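Local coordinates for antigen MTB48, Mycobacterial protein (Mycobacterium smegmatis, PDB 4WJ1), which is a substrate of the ESX-1 type VII secretion system and is probably involved in DNA conjugation, at least in the recipient strain, at residues 80-83 against 84-88. Residues are numbered along the deposited sequence; the frame is centred on the assembly and turned at random.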
ATOM      1  N   ALA A  80     -25.085  11.083 -20.441  1.00 43.98           N
ATOM      2  CA  ALA A  80     -25.959  10.337 -21.339  1.00 44.36           C
ATOM      3  C   ALA A  80     -27.414  10.414 -20.872  1.00 43.76           C
ATOM      4  O   ALA A  80     -28.323  10.579 -21.687  1.00 46.81           O
ATOM      5  CB  ALA A  80     -25.501   8.884 -21.438  1.00 37.44           C
ATOM      6  N   TYR A  81     -27.631  10.316 -19.561  1.00 39.46           N
ATOM      7  CA  TYR A  81     -28.990  10.354 -19.034  1.00 43.94           C
ATOM      8  C   TYR A  81     -29.561  11.751 -19.207  1.00 47.33           C
ATOM      9  O   TYR A  81     -30.767  11.916 -19.434  1.00 47.23           O
ATOM     10  CB  TYR A  81     -29.041   9.926 -17.567  1.00 36.63           C
ATOM     11  CG  TYR A  81     -28.480   8.538 -17.331  1.00 37.57           C
ATOM     12  CD1 TYR A  81     -28.552   7.563 -18.315  1.00 39.53           C
ATOM     13  CD2 TYR A  81     -27.853   8.211 -16.130  1.00 34.94           C
ATOM     14  CE1 TYR A  81     -28.033   6.303 -18.108  1.00 41.69           C
ATOM     15  CE2 TYR A  81     -27.330   6.953 -15.913  1.00 39.77           C
ATOM     16  CZ  TYR A  81     -27.421   6.001 -16.910  1.00 46.03           C
ATOM     17  OH  TYR A  81     -26.903   4.745 -16.700  1.00 50.59           O
ATOM     18  N   GLN A  82     -28.690  12.752 -19.128  1.00 41.77           N
ATOM     19  CA  GLN A  82     -29.109  14.122 -19.379  1.00 45.16           C
ATOM     20  C   GLN A  82     -29.680  14.251 -20.793  1.00 44.70           C
ATOM     21  O   GLN A  82     -30.708  14.897 -21.004  1.00 45.26           O
ATOM     22  CB  GLN A  82     -27.948  15.099 -19.193  1.00 48.62           C
ATOM     23  CG  GLN A  82     -28.351  16.547 -19.394  1.00 58.74           C
ATOM     24  CD  GLN A  82     -29.357  17.005 -18.355  1.00 72.82           C
ATOM     25  OE1 GLN A  82     -30.546  17.194 -18.648  1.00 73.60           O
ATOM     26  NE2 GLN A  82     -28.886  17.178 -17.122  1.00 80.95           N
ATOM     27  N   LYS A  83     -29.017  13.627 -21.759  1.00 48.67           N
ATOM     28  CA  LYS A  83     -29.474  13.718 -23.135  1.00 53.85           C
ATOM     29  C   LYS A  83     -30.788  12.975 -23.285  1.00 50.49           C
ATOM     30  O   LYS A  83     -31.694  13.433 -23.982  1.00 58.42           O
ATOM     31  CB  LYS A  83     -28.429  13.167 -24.104  1.00 62.41           C
ATOM     32  CG  LYS A  83     -27.492  14.245 -24.659  1.00 78.53           C
ATOM     33  CD  LYS A  83     -27.993  14.769 -26.015  1.00 90.43           C
ATOM     34  CE  LYS A  83     -26.888  15.486 -26.801  1.00 90.09           C
ATOM     35  NZ  LYS A  83     -27.286  15.782 -28.214  1.00 85.62           N
ATOM     36  N   ILE A  84     -30.898  11.837 -22.612  1.00 41.39           N
ATOM     37  CA  ILE A  84     -32.119  11.040 -22.668  1.00 46.36           C
ATOM     38  C   ILE A  84     -33.269  11.864 -22.110  1.00 50.12           C
ATOM     39  O   ILE A  84     -34.367  11.884 -22.674  1.00 52.82           O
ATOM     40  CB  ILE A  84     -31.950   9.713 -21.902  1.00 42.50           C
ATOM     41  CG1 ILE A  84     -31.195   8.718 -22.779  1.00 40.90           C
ATOM     42  CG2 ILE A  84     -33.275   9.134 -21.479  1.00 41.17           C
ATOM     43  CD1 ILE A  84     -30.679   7.502 -22.036  1.00 46.73           C
ATOM     44  N   GLU A  85     -32.985  12.584 -21.033  1.00 41.67           N
ATOM     45  CA  GLU A  85     -33.971  13.421 -20.371  1.00 42.28           C
ATOM     46  C   GLU A  85     -34.442  14.545 -21.279  1.00 43.66           C
ATOM     47  O   GLU A  85     -35.633  14.867 -21.310  1.00 44.60           O
ATOM     48  CB  GLU A  85     -33.392  13.992 -19.072  1.00 48.11           C
ATOM     49  CG  GLU A  85     -34.373  14.004 -17.910  1.00 61.79           C
ATOM     50  CD  GLU A  85     -34.960  12.634 -17.648  1.00 79.71           C
ATOM     51  OE1 GLU A  85     -34.188  11.664 -17.657  1.00 81.74           O
ATOM     52  OE2 GLU A  85     -36.192  12.512 -17.461  1.00 91.60           O
ATOM     53  N   GLU A  86     -33.520  15.141 -22.028  1.00 44.94           N
ATOM     54  CA  GLU A  86     -33.900  16.199 -22.964  1.00 49.05           C
ATOM     55  C   GLU A  86     -34.770  15.651 -24.087  1.00 51.33           C
ATOM     56  O   GLU A  86     -35.750  16.285 -24.469  1.00 57.40           O
ATOM     57  CB  GLU A  86     -32.672  16.891 -23.546  1.00 54.37           C
ATOM     58  CG  GLU A  86     -31.881  17.676 -22.514  1.00 68.91           C
ATOM     59  CD  GLU A  86     -30.465  18.006 -22.969  1.00 76.89           C
ATOM     60  OE1 GLU A  86     -30.167  17.843 -24.179  1.00 81.82           O
ATOM     61  OE2 GLU A  86     -29.653  18.423 -22.108  1.00 73.73           O
ATOM     62  N   GLN A  87     -34.418  14.475 -24.604  1.00 45.91           N
ATOM     63  CA  GLN A  87     -35.174  13.863 -25.696  1.00 46.90           C
ATOM     64  C   GLN A  87     -36.586  13.543 -25.270  1.00 47.16           C
ATOM     65  O   GLN A  87     -37.533  13.831 -25.993  1.00 55.03           O
ATOM     66  CB  GLN A  87     -34.509  12.581 -26.183  1.00 49.66           C
ATOM     67  CG  GLN A  87     -33.144  12.778 -26.796  1.00 64.58           C
ATOM     68  CD  GLN A  87     -32.461  11.458 -27.088  1.00 72.08           C
ATOM     69  OE1 GLN A  87     -32.923  10.400 -26.652  1.00 73.07           O
ATOM     70  NE2 GLN A  87     -31.357  11.510 -27.829  1.00 71.25           N
ATOM     71  N   LYS A  88     -36.723  12.937 -24.098  1.00 46.09           N
ATOM     72  CA  LYS A  88     -38.030  12.582 -23.582  1.00 46.48           C
ATOM     73  C   LYS A  88     -38.899  13.824 -23.441  1.00 48.95           C
ATOM     74  O   LYS A  88     -40.066  13.804 -23.802  1.00 56.87           O
ATOM     75  CB  LYS A  88     -37.906  11.869 -22.240  1.00 46.58           C
ATOM     76  CG  LYS A  88     -37.347  10.460 -22.325  1.00 49.76           C
ATOM     77  CD  LYS A  88     -37.230   9.827 -20.934  1.00 58.39           C
ATOM     78  CE  LYS A  88     -38.571   9.867 -20.200  1.00 71.30           C
ATOM     79  NZ  LYS A  88     -38.457   9.494 -18.755  1.00 75.27           N
TER
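Two turns of one alpha helix meet where Tyr81 touches Ile84 and Gln82 crosses Glu86, near one end of the elongated helical bundle, on helix 40-96 of the PE domain. Four successive i to i+4 backbone bonds tie the turns together, from Ile84 N to Ala80 O at 3.0 Å through to Gln87 N on Lys83 O. The shortest is Glu85 N to Tyr81 O, 2.8 Å.

On the apolar side CD1 of Ile84 sits at the edge of the Tyr81 ring, near the ring plane, 4.3 Å from Tyr81 CD1. CG1 of Ile84 lies anti to its carbonyl carbon (chi1 -80°), which turns that branch back along the helix, over Ala80 O. The ring itself is buried, stacked on Tyr10 and hydrogen-bonded through OH to Trp184 NE1, while Leu12 and Leu15 of helix 12-22 pack against it.

On the polar flank, Glu86 extends beyond CG, and its OE2 comes 3.5 Å from Gln82 CG where the two chains cross at a slant. The amide and carboxylate planes are 28° apart, with Gln82 OE1 3.8 Å from Glu86 OE2. Lys83 NZ stays 5.4 Å from Glu86 OE1.

This stretch of helix is thus amphipathic, with the buried Tyr81 on one face and the exposed Lys83 and Glu86 on another: main-chain bonds carry the helix, Tyr81 anchors it to the N-terminal segment and Trp184, and the charges of Lys83 and Glu86 probably attract each other only loosely.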